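Local coordinates for tetratricopeptide TPR_2 repeat protein (Thermobaculum terrenum, PDB 5DJS) that is of unknown function but joins tetratricopeptide repeats to a GT-B-type fold of glycosyl transferase family 41 and holds uridine-5'-diphosphate in the model, at residues A[228-233]-A[253-258]; A[300-305]-A[509-514]; A[163-168]-A[186-191]; A[101-104]-A[109-112]. The protein carries 1 engineered substitution. All coordinates share one frame; numbering follows the deposited sequence. Where two conformers were deposited one is given.

Interaction 1 (A[228-233]-A[253-258])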
loop_
_atom_site.group_PDB
_atom_site.type_symbol
_atom_site.label_atom_id
_atom_site.label_comp_id
_atom_site.label_asym_id
_atom_site.label_seq_id
_atom_site.Cartn_x
_atom_site.Cartn_y
_atom_site.Cartn_z
ATOM N N GLU A 228 -8.951 -23.960 6.804
ATOM C CA GLU A 228 -8.086 -24.173 7.981
ATOM C C GLU A 228 -7.915 -22.908 8.832
ATOM O O GLU A 228 -7.902 -22.977 10.060
ATOM C CB GLU A 228 -6.693 -24.682 7.560
ATOM C CG GLU A 228 -6.663 -26.127 7.084
ATOM C CD GLU A 228 -5.293 -26.568 6.590
ATOM O OE1 GLU A 228 -4.555 -25.751 6.009
ATOM O OE2 GLU A 228 -4.950 -27.750 6.765
ATOM N N LEU A 229 -7.766 -21.755 8.180
ATOM C CA LEU A 229 -7.641 -20.495 8.902
ATOM C C LEU A 229 -8.933 -20.134 9.615
ATOM O O LEU A 229 -8.893 -19.629 10.735
ATOM C CB LEU A 229 -7.239 -19.349 7.976
ATOM C CG LEU A 229 -7.111 -17.966 8.643
ATOM C CD1 LEU A 229 -6.069 -17.983 9.748
ATOM C CD2 LEU A 229 -6.767 -16.925 7.599
ATOM N N CYS A 230 -10.067 -20.376 8.964
ATOM C CA CYS A 230 -11.371 -20.115 9.582
ATOM C C CYS A 230 -11.603 -20.917 10.860
ATOM O O CYS A 230 -12.046 -20.359 11.863
ATOM C CB CYS A 230 -12.511 -20.360 8.597
ATOM S SG CYS A 230 -12.639 -19.021 7.399
ATOM N N GLU A 231 -11.298 -22.213 10.830
ATOM C CA GLU A 231 -11.470 -23.050 12.016
ATOM C C GLU A 231 -10.441 -22.667 13.105
ATOM O O GLU A 231 -10.724 -22.807 14.291
ATOM C CB GLU A 231 -11.477 -24.557 11.656
ATOM C CG GLU A 231 -10.112 -25.194 11.394
ATOM C CD GLU A 231 -10.170 -26.506 10.605
ATOM O OE1 GLU A 231 -11.234 -26.839 10.022
ATOM O OE2 GLU A 231 -9.125 -27.200 10.553
ATOM N N LEU A 232 -9.278 -22.149 12.699
ATOM C CA LEU A 232 -8.302 -21.559 13.641
ATOM C C LEU A 232 -8.804 -20.266 14.310
ATOM O O LEU A 232 -8.628 -20.086 15.510
ATOM C CB LEU A 232 -6.953 -21.299 12.944
ATOM C CG LEU A 232 -5.851 -20.550 13.723
ATOM C CD1 LEU A 232 -5.502 -21.252 15.030
ATOM C CD2 LEU A 232 -4.608 -20.397 12.858
ATOM N N VAL A 233 -9.395 -19.368 13.529
ATOM C CA VAL A 233 -9.943 -18.108 14.055
ATOM C C VAL A 233 -11.125 -18.374 14.983
ATOM O O VAL A 233 -11.236 -17.752 16.040
ATOM C CB VAL A 233 -10.362 -17.142 12.914
ATOM C CG1 VAL A 233 -11.144 -15.943 13.442
ATOM C CG2 VAL A 233 -9.131 -16.650 12.159
ATOM N N LEU A 253 -8.918 -12.659 2.394
ATOM C CA LEU A 253 -10.288 -12.176 2.373
ATOM C C LEU A 253 -11.293 -13.283 2.139
ATOM O O LEU A 253 -12.476 -13.095 2.397
ATOM C CB LEU A 253 -10.471 -11.109 1.292
ATOM C CG LEU A 253 -9.813 -9.751 1.550
ATOM C CD1 LEU A 253 -9.701 -8.950 0.257
ATOM C CD2 LEU A 253 -10.580 -8.957 2.597
ATOM N N PHE A 254 -10.850 -14.424 1.624
ATOM C CA PHE A 254 -11.754 -15.574 1.483
ATOM C C PHE A 254 -11.959 -16.292 2.823
ATOM O O PHE A 254 -12.970 -16.948 3.019
ATOM C CB PHE A 254 -11.246 -16.534 0.413
ATOM C CG PHE A 254 -10.986 -15.867 -0.895
ATOM C CD1 PHE A 254 -12.003 -15.169 -1.541
ATOM C CD2 PHE A 254 -9.722 -15.901 -1.473
ATOM C CE1 PHE A 254 -11.771 -14.536 -2.750
ATOM C CE2 PHE A 254 -9.485 -15.269 -2.682
ATOM C CZ PHE A 254 -10.509 -14.587 -3.323
ATOM N N ALA A 255 -11.004 -16.168 3.735
ATOM C CA ALA A 255 -11.248 -16.527 5.120
ATOM C C ALA A 255 -12.285 -15.563 5.735
ATOM O O ALA A 255 -13.256 -16.007 6.347
ATOM C CB ALA A 255 -9.946 -16.533 5.912
ATOM N N PHE A 256 -12.097 -14.256 5.528
ATOM C CA PHE A 256 -13.096 -13.242 5.950
ATOM C C PHE A 256 -14.459 -13.485 5.320
ATOM O O PHE A 256 -15.481 -13.217 5.928
ATOM C CB PHE A 256 -12.658 -11.810 5.589
ATOM C CG PHE A 256 -11.675 -11.209 6.553
ATOM C CD1 PHE A 256 -10.325 -11.564 6.507
ATOM C CD2 PHE A 256 -12.092 -10.295 7.505
ATOM C CE1 PHE A 256 -9.415 -11.022 7.388
ATOM C CE2 PHE A 256 -11.184 -9.747 8.396
ATOM C CZ PHE A 256 -9.844 -10.110 8.332
ATOM N N ALA A 257 -14.463 -13.973 4.088
ATOM C CA ALA A 257 -15.692 -14.206 3.348
ATOM C C ALA A 257 -16.651 -15.140 4.079
ATOM O O ALA A 257 -17.856 -14.987 3.951
ATOM C CB ALA A 257 -15.373 -14.750 1.960
ATOM N N ARG A 258 -16.106 -16.081 4.856
ATOM C CA ARG A 258 -16.909 -17.065 5.601
ATOM C C ARG A 258 -17.492 -16.576 6.941
ATOM O O ARG A 258 -18.233 -17.318 7.579
ATOM C CB ARG A 258 -16.084 -18.340 5.816
ATOM C CG ARG A 258 -16.235 -19.339 4.688
ATOM C CD ARG A 258 -15.070 -20.314 4.637
ATOM N NE ARG A 258 -14.145 -19.917 3.579
ATOM C CZ ARG A 258 -13.679 -20.700 2.604
ATOM N NH1 ARG A 258 -14.000 -21.996 2.526
ATOM N NH2 ARG A 258 -12.851 -20.177 1.698
#

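Interaction 2 (A[300-305]-A[509-514])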
loop_
_atom_site.group_PDB
_atom_site.type_symbol
_atom_site.label_atom_id
_atom_site.label_comp_id
_atom_site.label_asym_id
_atom_site.label_seq_id
_atom_site.Cartn_x
_atom_site.Cartn_y
_atom_site.Cartn_z
ATOM N N ARG A 300 -19.712 -0.535 6.375
ATOM C CA ARG A 300 -20.099 0.715 7.023
ATOM C C ARG A 300 -18.836 1.495 7.348
ATOM O O ARG A 300 -17.916 0.969 7.989
ATOM C CB ARG A 300 -20.879 0.482 8.311
ATOM C CG ARG A 300 -22.374 0.355 8.125
ATOM C CD ARG A 300 -23.052 0.343 9.479
ATOM N NE ARG A 300 -24.120 -0.655 9.543
ATOM C CZ ARG A 300 -24.438 -1.388 10.613
ATOM N NH1 ARG A 300 -23.771 -1.282 11.765
ATOM N NH2 ARG A 300 -25.442 -2.256 10.528
ATOM N N LEU A 301 -18.797 2.748 6.904
ATOM C CA LEU A 301 -17.650 3.605 7.149
ATOM C C LEU A 301 -17.650 4.062 8.612
ATOM O O LEU A 301 -18.683 4.477 9.138
ATOM C CB LEU A 301 -17.682 4.812 6.208
ATOM C CG LEU A 301 -17.562 4.509 4.714
ATOM C CD1 LEU A 301 -17.865 5.758 3.904
ATOM C CD2 LEU A 301 -16.181 3.988 4.357
ATOM N N VAL A 302 -16.492 3.958 9.258
ATOM C CA VAL A 302 -16.301 4.404 10.633
ATOM C C VAL A 302 -15.366 5.604 10.562
ATOM O O VAL A 302 -14.149 5.445 10.464
ATOM C CB VAL A 302 -15.701 3.276 11.506
ATOM C CG1 VAL A 302 -15.327 3.765 12.897
ATOM C CG2 VAL A 302 -16.670 2.113 11.610
ATOM N N ARG A 303 -15.946 6.801 10.594
ATOM C CA ARG A 303 -15.180 8.035 10.458
ATOM C C ARG A 303 -14.663 8.521 11.816
ATOM O O ARG A 303 -15.318 9.326 12.487
ATOM C CB ARG A 303 -16.041 9.124 9.817
ATOM C CG ARG A 303 -16.621 8.789 8.453
ATOM C CD ARG A 303 -17.698 9.800 8.074
ATOM N NE ARG A 303 -17.860 9.931 6.622
ATOM C CZ ARG A 303 -18.572 9.116 5.841
ATOM N NH1 ARG A 303 -19.218 8.059 6.338
ATOM N NH2 ARG A 303 -18.646 9.362 4.539
ATOM N N LEU A 304 -13.481 8.051 12.213
ATOM C CA LEU A 304 -12.836 8.534 13.440
ATOM C C LEU A 304 -12.685 10.071 13.422
ATOM O O LEU A 304 -12.445 10.670 12.366
ATOM C CB LEU A 304 -11.441 7.922 13.614
ATOM C CG LEU A 304 -11.280 6.412 13.760
ATOM C CD1 LEU A 304 -9.797 6.063 13.780
ATOM C CD2 LEU A 304 -11.978 5.894 15.000
ATOM N N SER A 305 -12.788 10.691 14.601
ATOM C CA SER A 305 -12.680 12.159 14.754
ATOM C C SER A 305 -11.229 12.650 14.946
ATOM O O SER A 305 -10.997 13.726 15.479
ATOM C CB SER A 305 -13.546 12.588 15.934
ATOM O OG SER A 305 -13.143 11.864 17.085
ATOM N N GLU A 509 -9.919 1.678 19.688
ATOM C CA GLU A 509 -10.592 0.859 20.709
ATOM C C GLU A 509 -12.013 1.329 21.009
ATOM O O GLU A 509 -12.907 0.513 21.191
ATOM C CB GLU A 509 -9.777 0.858 21.997
ATOM C CG GLU A 509 -8.530 -0.010 21.926
ATOM C CD GLU A 509 -7.608 0.185 23.120
ATOM O OE1 GLU A 509 -7.854 1.093 23.946
ATOM O OE2 GLU A 509 -6.628 -0.580 23.241
ATOM N N ASP A 510 -12.215 2.643 21.054
ATOM C CA ASP A 510 -13.558 3.215 21.180
ATOM C C ASP A 510 -14.445 2.781 19.999
ATOM O O ASP A 510 -15.615 2.469 20.197
ATOM C CB ASP A 510 -13.505 4.750 21.267
ATOM C CG ASP A 510 -14.568 5.313 22.175
ATOM O OD1 ASP A 510 -14.382 5.194 23.407
ATOM O OD2 ASP A 510 -15.572 5.869 21.665
ATOM N N ALA A 511 -13.880 2.764 18.786
ATOM C CA ALA A 511 -14.595 2.297 17.584
ATOM C C ALA A 511 -14.868 0.787 17.586
ATOM O O ALA A 511 -15.993 0.371 17.284
ATOM C CB ALA A 511 -13.850 2.694 16.320
ATOM N N TYR A 512 -13.855 -0.022 17.921
ATOM C CA TYR A 512 -14.040 -1.476 18.120
ATOM C C TYR A 512 -15.144 -1.800 19.138
ATOM O O TYR A 512 -15.925 -2.727 18.941
ATOM C CB TYR A 512 -12.750 -2.154 18.611
ATOM C CG TYR A 512 -11.583 -2.256 17.639
ATOM C CD1 TYR A 512 -11.759 -2.205 16.243
ATOM C CD2 TYR A 512 -10.286 -2.448 18.127
ATOM C CE1 TYR A 512 -10.673 -2.307 15.379
ATOM C CE2 TYR A 512 -9.199 -2.559 17.275
ATOM C CZ TYR A 512 -9.390 -2.492 15.903
ATOM O OH TYR A 512 -8.295 -2.600 15.070
ATOM N N ARG A 513 -15.187 -1.049 20.234
ATOM C CA ARG A 513 -16.187 -1.259 21.277
ATOM C C ARG A 513 -17.602 -0.989 20.763
ATOM O O ARG A 513 -18.530 -1.722 21.082
ATOM C CB ARG A 513 -15.875 -0.379 22.505
ATOM C CG ARG A 513 -16.749 -0.628 23.738
ATOM C CD ARG A 513 -16.701 -2.065 24.258
ATOM N NE ARG A 513 -15.348 -2.533 24.579
ATOM C CZ ARG A 513 -15.064 -3.714 25.128
ATOM N NH1 ARG A 513 -16.033 -4.581 25.435
ATOM N NH2 ARG A 513 -13.794 -4.040 25.373
ATOM N N ARG A 514 -17.757 0.060 19.967
ATOM C CA ARG A 514 -19.070 0.446 19.466
ATOM C C ARG A 514 -19.533 -0.478 18.338
ATOM O O ARG A 514 -20.731 -0.674 18.157
ATOM C CB ARG A 514 -19.074 1.927 19.073
ATOM C CG ARG A 514 -19.052 2.830 20.312
ATOM C CD ARG A 514 -18.431 4.209 20.100
ATOM N NE ARG A 514 -18.868 4.818 18.848
ATOM C CZ ARG A 514 -20.070 5.355 18.625
ATOM N NH1 ARG A 514 -21.013 5.385 19.573
ATOM N NH2 ARG A 514 -20.337 5.873 17.426
#

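Interaction 3 (A[163-168]-A[186-191])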
loop_
_atom_site.group_PDB
_atom_site.type_symbol
_atom_site.label_atom_id
_atom_site.label_comp_id
_atom_site.label_asym_id
_atom_site.label_seq_id
_atom_site.Cartn_x
_atom_site.Cartn_y
_atom_site.Cartn_z
ATOM N N LEU A 163 -12.342 -8.141 24.869
ATOM C CA LEU A 163 -12.478 -8.551 23.462
ATOM C C LEU A 163 -11.165 -9.090 22.915
ATOM O O LEU A 163 -10.096 -8.617 23.279
ATOM C CB LEU A 163 -12.925 -7.368 22.601
ATOM C CG LEU A 163 -14.416 -7.134 22.323
ATOM C CD1 LEU A 163 -15.354 -7.724 23.367
ATOM C CD2 LEU A 163 -14.666 -5.642 22.158
ATOM N N ARG A 164 -11.254 -10.081 22.032
ATOM C CA ARG A 164 -10.085 -10.614 21.338
ATOM C C ARG A 164 -10.053 -10.038 19.942
ATOM O O ARG A 164 -11.027 -10.187 19.195
ATOM C CB ARG A 164 -10.159 -12.124 21.250
ATOM C CG ARG A 164 -9.959 -12.784 22.582
ATOM C CD ARG A 164 -10.237 -14.251 22.452
ATOM N NE ARG A 164 -9.880 -14.955 23.674
ATOM C CZ ARG A 164 -10.297 -16.174 23.998
ATOM N NH1 ARG A 164 -11.100 -16.878 23.196
ATOM N NH2 ARG A 164 -9.918 -16.692 25.144
ATOM N N ILE A 165 -8.948 -9.376 19.604
ATOM C CA ILE A 165 -8.761 -8.773 18.284
ATOM C C ILE A 165 -7.731 -9.567 17.498
ATOM O O ILE A 165 -6.647 -9.872 17.999
ATOM C CB ILE A 165 -8.317 -7.296 18.356
ATOM C CG1 ILE A 165 -9.324 -6.468 19.163
ATOM C CG2 ILE A 165 -8.209 -6.702 16.955
ATOM C CD1 ILE A 165 -8.782 -5.134 19.617
ATOM N N GLY A 166 -8.089 -9.888 16.260
ATOM C CA GLY A 166 -7.213 -10.602 15.338
ATOM C C GLY A 166 -6.840 -9.720 14.165
ATOM O O GLY A 166 -7.712 -9.219 13.453
ATOM N N TYR A 167 -5.541 -9.521 13.981
ATOM C CA TYR A 167 -4.993 -8.730 12.868
ATOM C C TYR A 167 -4.449 -9.688 11.810
ATOM O O TYR A 167 -3.528 -10.465 12.096
ATOM C CB TYR A 167 -3.888 -7.789 13.387
ATOM C CG TYR A 167 -4.445 -6.621 14.168
ATOM C CD1 TYR A 167 -5.075 -5.563 13.507
ATOM C CD2 TYR A 167 -4.387 -6.586 15.560
ATOM C CE1 TYR A 167 -5.614 -4.493 14.202
ATOM C CE2 TYR A 167 -4.918 -5.510 16.269
ATOM C CZ TYR A 167 -5.531 -4.468 15.582
ATOM O OH TYR A 167 -6.078 -3.404 16.253
ATOM N N VAL A 168 -5.025 -9.649 10.607
ATOM C CA VAL A 168 -4.657 -10.581 9.538
ATOM C C VAL A 168 -3.984 -9.825 8.402
ATOM O O VAL A 168 -4.618 -8.990 7.748
ATOM C CB VAL A 168 -5.878 -11.353 8.972
ATOM C CG1 VAL A 168 -5.403 -12.560 8.166
ATOM C CG2 VAL A 168 -6.830 -11.800 10.085
ATOM N N GLU A 186 1.410 -2.371 20.623
ATOM C CA GLU A 186 2.040 -2.040 21.913
ATOM C C GLU A 186 1.054 -1.390 22.891
ATOM O O GLU A 186 0.976 -1.793 24.034
ATOM C CB GLU A 186 3.258 -1.119 21.730
ATOM C CG GLU A 186 4.034 -0.867 23.024
ATOM C CD GLU A 186 5.248 0.024 22.849
ATOM O OE1 GLU A 186 6.329 -0.343 23.364
ATOM O OE2 GLU A 186 5.117 1.094 22.211
ATOM N N ALA A 187 0.298 -0.407 22.427
ATOM C CA ALA A 187 -0.553 0.414 23.303
ATOM C C ALA A 187 -1.957 -0.132 23.573
ATOM O O ALA A 187 -2.723 0.492 24.308
ATOM C CB ALA A 187 -0.662 1.827 22.729
ATOM N N HIS A 188 -2.315 -1.270 22.982
ATOM C CA HIS A 188 -3.647 -1.844 23.206
ATOM C C HIS A 188 -3.875 -2.106 24.697
ATOM O O HIS A 188 -3.054 -2.742 25.343
ATOM C CB HIS A 188 -3.863 -3.145 22.397
ATOM C CG HIS A 188 -4.684 -2.965 21.159
ATOM N ND1 HIS A 188 -5.869 -2.264 21.148
ATOM C CD2 HIS A 188 -4.501 -3.413 19.897
ATOM C CE1 HIS A 188 -6.375 -2.271 19.929
ATOM N NE2 HIS A 188 -5.562 -2.960 19.151
ATOM N N ASP A 189 -4.991 -1.609 25.226
ATOM C CA ASP A 189 -5.353 -1.819 26.627
ATOM C C ASP A 189 -5.679 -3.302 26.887
ATOM O O ASP A 189 -6.734 -3.797 26.464
ATOM C CB ASP A 189 -6.552 -0.931 26.992
ATOM C CG ASP A 189 -6.867 -0.932 28.484
ATOM O OD1 ASP A 189 -6.091 -1.518 29.276
ATOM O OD2 ASP A 189 -7.908 -0.345 28.862
ATOM N N ARG A 190 -4.771 -3.993 27.578
ATOM C CA ARG A 190 -4.918 -5.420 27.864
ATOM C C ARG A 190 -6.031 -5.774 28.853
ATOM O O ARG A 190 -6.436 -6.933 28.917
ATOM C CB ARG A 190 -3.597 -6.018 28.347
ATOM C CG ARG A 190 -2.884 -6.848 27.289
ATOM C CD ARG A 190 -2.752 -6.088 25.977
ATOM N NE ARG A 190 -1.888 -6.785 25.031
ATOM C CZ ARG A 190 -1.292 -6.199 23.996
ATOM N NH1 ARG A 190 -1.464 -4.899 23.777
ATOM N NH2 ARG A 190 -0.514 -6.910 23.186
ATOM N N THR A 191 -6.514 -4.799 29.627
ATOM C CA THR A 191 -7.668 -5.022 30.517
ATOM C C THR A 191 -8.919 -5.333 29.668
ATOM O O THR A 191 -9.698 -6.232 30.005
ATOM C CB THR A 191 -7.961 -3.827 31.480
ATOM O OG1 THR A 191 -8.329 -2.658 30.735
ATOM C CG2 THR A 191 -6.746 -3.506 32.387
#

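Interaction 4 (A[101-104]-A[109-112])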
loop_
_atom_site.group_PDB
_atom_site.type_symbol
_atom_site.label_atom_id
_atom_site.label_comp_id
_atom_site.label_asym_id
_atom_site.label_seq_id
_atom_site.Cartn_x
_atom_site.Cartn_y
_atom_site.Cartn_z
ATOM N N HIS A 101 -6.098 -7.026 -18.329
ATOM C CA HIS A 101 -7.261 -7.404 -19.144
ATOM C C HIS A 101 -7.015 -8.707 -19.890
ATOM O O HIS A 101 -7.875 -9.585 -19.888
ATOM C CB HIS A 101 -7.651 -6.307 -20.157
ATOM C CG HIS A 101 -8.471 -5.202 -19.571
ATOM N ND1 HIS A 101 -9.828 -5.317 -19.349
ATOM C CD2 HIS A 101 -8.128 -3.959 -19.162
ATOM C CE1 HIS A 101 -10.281 -4.196 -18.816
ATOM N NE2 HIS A 101 -9.269 -3.356 -18.691
ATOM N N HIS A 102 -5.849 -8.833 -20.523
ATOM C CA HIS A 102 -5.513 -10.043 -21.270
ATOM C C HIS A 102 -5.560 -11.274 -20.380
ATOM O O HIS A 102 -6.071 -12.310 -20.799
ATOM C CB HIS A 102 -4.138 -9.938 -21.952
ATOM C CG HIS A 102 -4.099 -8.963 -23.083
ATOM N ND1 HIS A 102 -5.117 -8.856 -24.010
ATOM C CD2 HIS A 102 -3.165 -8.051 -23.442
ATOM C CE1 HIS A 102 -4.813 -7.914 -24.886
ATOM N NE2 HIS A 102 -3.634 -7.411 -24.566
ATOM N N ALA A 103 -5.038 -11.147 -19.161
ATOM C CA ALA A 103 -4.981 -12.254 -18.218
ATOM C C ALA A 103 -6.382 -12.716 -17.833
ATOM O O ALA A 103 -6.625 -13.918 -17.701
ATOM C CB ALA A 103 -4.189 -11.854 -16.983
ATOM N N LEU A 104 -7.299 -11.763 -17.674
ATOM C CA LEU A 104 -8.717 -12.071 -17.433
ATOM C C LEU A 104 -9.439 -12.610 -18.662
ATOM O O LEU A 104 -10.292 -13.478 -18.543
ATOM C CB LEU A 104 -9.471 -10.848 -16.913
ATOM C CG LEU A 104 -9.183 -10.408 -15.481
ATOM C CD1 LEU A 104 -9.912 -9.099 -15.213
ATOM C CD2 LEU A 104 -9.629 -11.453 -14.472
ATOM N N ASP A 109 -11.819 -16.676 -14.558
ATOM C CA ASP A 109 -11.895 -16.915 -13.112
ATOM C C ASP A 109 -10.539 -16.723 -12.399
ATOM O O ASP A 109 -10.149 -17.524 -11.548
ATOM C CB ASP A 109 -12.556 -18.278 -12.797
ATOM C CG ASP A 109 -11.696 -19.486 -13.174
ATOM O OD1 ASP A 109 -10.723 -19.359 -13.950
ATOM O OD2 ASP A 109 -12.019 -20.583 -12.678
ATOM N N TYR A 110 -9.851 -15.633 -12.737
ATOM C CA TYR A 110 -8.539 -15.303 -12.184
ATOM C C TYR A 110 -8.761 -14.245 -11.100
ATOM O O TYR A 110 -8.686 -13.044 -11.380
ATOM C CB TYR A 110 -7.626 -14.754 -13.302
ATOM C CG TYR A 110 -6.121 -14.874 -13.098
ATOM C CD1 TYR A 110 -5.540 -14.969 -11.823
ATOM C CD2 TYR A 110 -5.265 -14.843 -14.193
ATOM C CE1 TYR A 110 -4.165 -15.064 -11.661
ATOM C CE2 TYR A 110 -3.887 -14.943 -14.038
ATOM C CZ TYR A 110 -3.342 -15.050 -12.774
ATOM O OH TYR A 110 -1.970 -15.149 -12.633
ATOM N N HIS A 111 -9.023 -14.682 -9.864
ATOM C CA HIS A 111 -9.316 -13.748 -8.768
ATOM C C HIS A 111 -8.173 -12.766 -8.406
ATOM O O HIS A 111 -8.453 -11.656 -7.958
ATOM C CB HIS A 111 -9.864 -14.473 -7.513
ATOM C CG HIS A 111 -8.907 -15.423 -6.856
ATOM N ND1 HIS A 111 -9.286 -16.682 -6.450
ATOM C CD2 HIS A 111 -7.600 -15.302 -6.518
ATOM C CE1 HIS A 111 -8.257 -17.299 -5.900
ATOM N NE2 HIS A 111 -7.219 -16.484 -5.933
ATOM N N ARG A 112 -6.910 -13.156 -8.609
ATOM C CA ARG A 112 -5.767 -12.282 -8.279
ATOM C C ARG A 112 -5.584 -11.189 -9.326
ATOM O O ARG A 112 -5.248 -10.062 -8.987
ATOM C CB ARG A 112 -4.464 -13.074 -8.096
ATOM C CG ARG A 112 -4.237 -13.564 -6.672
ATOM C CD ARG A 112 -2.879 -14.229 -6.498
ATOM N NE ARG A 112 -1.773 -13.268 -6.612
ATOM C CZ ARG A 112 -0.472 -13.580 -6.628
ATOM N NH1 ARG A 112 -0.062 -14.847 -6.539
ATOM N NH2 ARG A 112 0.435 -12.610 -6.741
#

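Interaction 1 (A[228-233]-A[253-258])
Cys230 and Ala255 are the heart of this helix-to-helix contact, with Leu229 closing it on the side of the alanine methyl. Their two helices, 226-236 and the short 253-257, come close enough for the CA atoms of Cys230 and Ala255 to lie 5.7 Å apart, a spacing that small side chains allow. Cys230 turns its sulfur opposite its own carbonyl carbon (chi1 -76°), and this sends SG over the last turn of the short helix. There SG lies 3.3 Å from Ala255 O and 4.0 Å from Ala255 CB, so it meets both the backbone and the methyl of one residue. From the preceding position of helix 226-236, the Leu229 branch ending in CD2 reaches the same methyl, at 3.6 Å from Ala255 CB. Arg258 flanks the sulfur with its aliphatic part, its CB 3.9 Å from Cys230 SG. The guanidinium then folds back on its own segment, where NE donates to Phe254 O at 3.2 Å with a nearly straight N-H...O angle of 164° and the oxygen in the guanidinium plane. Nearby, Asp226 touches the Arg258 side chain, while Phe256 packs on Leu241 of strand 240-243. The join between the segments is therefore one of sulfur and hydrocarbon packing. Two carbonyls beside it are bonded within 253-258: Phe254 O by the Arg258 side chain, and Ala255 O, which faces the sulfur, by Arg258 N.

Interaction 2 (A[300-305]-A[509-514])
The methyl of Ala511 meets Val302 and Leu304 where the long helix 479-521 lies against strand 300-304. In this GT-B-type fold the chain runs through a second parallel sheet before its last long helix returns to pack on the first one, and strand 300-304 is the outermost strand on its side of that first sheet. The helical segment begins with Glu509, whose OE2 accepts bonds from Asp189 N and is hydrogen-bonded to His188 ND1, just before strand 193-199. Two residues on, Ala511 directs its CB at the strand. Val302 comes to it with CG1, set opposite the backbone N (chi1 173°), while Leu304 reaches it with CD2. Tyr512, next along the helix, packs instead on Ile165 and Val242, on strands 163-169 and 240-243 inside the sheet. Arg513 bonds through NH1 to the backbone oxygens of Arg161 and Pro159. Backbone bonds of the usual helical spacing, such as Arg514 N to Asp510 O at 3.2 Å, keep the segment regular through all this. The contact is small and wholly apolar, one methyl cupped by two others from residues on the same side of the strand: Ala511 CB lies 3.9 Å from Val302 CG1 and 3.9 Å from Leu304 CD2, and those two methyl carbons, CG1 of Val302 and CD2 of Leu304, are 4.5 Å apart.

Interaction 3 (A[163-168]-A[186-191])
Within the beta-alpha-beta unit of strand 163-169, helix 176-187 and strand 193-199, His188, in the segment leading from the helix to the next strand, meets Ile165 and Tyr167 of the first strand. The polar link is a hydrogen bond between Tyr167 OH and His188 NE2 at 3.0 Å, in which either atom could be the donor. Tyrosine and histidine come from opposite directions, and the bonded atom of each lies at the edge of the other's ring, close to its plane. With CG of Tyr167 opposite the carbonyl carbon (chi1 -74°), the phenol leans toward the imidazole. Ile165 adds an apolar touch, its CD1 methyl 3.8 Å from His188 CE1, slanting against the ring. Across the imidazole, ND1 is bonded to Glu509 OE2, and with both nitrogens engaged the ring's rotation should be well fixed. Tyr167 OH is likewise shared, bonding to Tyr512 OH as well, so a chain of polar groups, buried from His188 to Tyr512, starts at Glu509 and passes through Tyr167. Helix 479-521 packs against the contact through Tyr512, which touches Ile165, while Val195 of strand 193-199 lies against His188 and Val242 of strand 240-243 against both Ile165 and Tyr167.

Interaction 4 (A[101-104]-A[109-112])
Leu104 turns CG opposite its carbonyl carbon (chi1 -72°), which sends its CD2 onto CB and O of Tyr110, while Tyr110 holds its ring away from its own backbone N (chi1 -156°), swinging the ring edge to Ala103; the two residues meet across the short link between helix 93-106 and helix 111-120. Leu104 CD2 lies 4.0 Å from Tyr110 CB and 3.6 Å from Tyr110 O, so it leans on the base of the tyrosine and its backbone more than on the ring. The aromatic part passes instead to Ala103. Tyr110 CD2, at the ring edge, faces the helix, 4.2 Å from Ala103 CB and 3.9 Å from Ala103 O, with the oxygen near the ring plane. Tyr110 also sits at the N-cap position, and the residue just before helix 111-120 is thus the one that packs back on helix 93-106. This is helix pairing within the tetratricopeptide-repeat part of the chain. Helix 77-89 adds Tyr81, whose ring meets that of Tyr110 with the planes at about 50°, and Arg107, in the link, makes a cation-pi contact with Tyr110. Leu104 continues onto Ala113 and Leu117 of the following helix. Chemically, the join rests on dispersion between methyl, methylene and ring edge, and the carbonyl near the aromatic C-H probably adds at most a slight electrostatic attraction.

In the fold
Interactions 2 and 3 reach the same sheet, and helix 479-521 of interaction 2 packs on interaction 3. Their centres lie 15 Å apart, and besides the polar network at His188 the two are joined by packing, with Arg513 CZ 3.6 Å from Leu163 CD2. Interaction 1 touches interaction 3 where Phe256 CE1 lies 3.8 Å from Val168 CG2. Interaction 4 belongs to the helical repeats, yet touches interaction 1 through Phe254 CZ and His111 ND1, 4.0 Å apart, so the two parts of the protein meet there. Interactions 2 and 4 stay about 21 Å apart at their nearest atoms. The uridine-5'-diphosphate pocket is built from residues between Phe336 and Glu427, and none of the eight segments contributes to it.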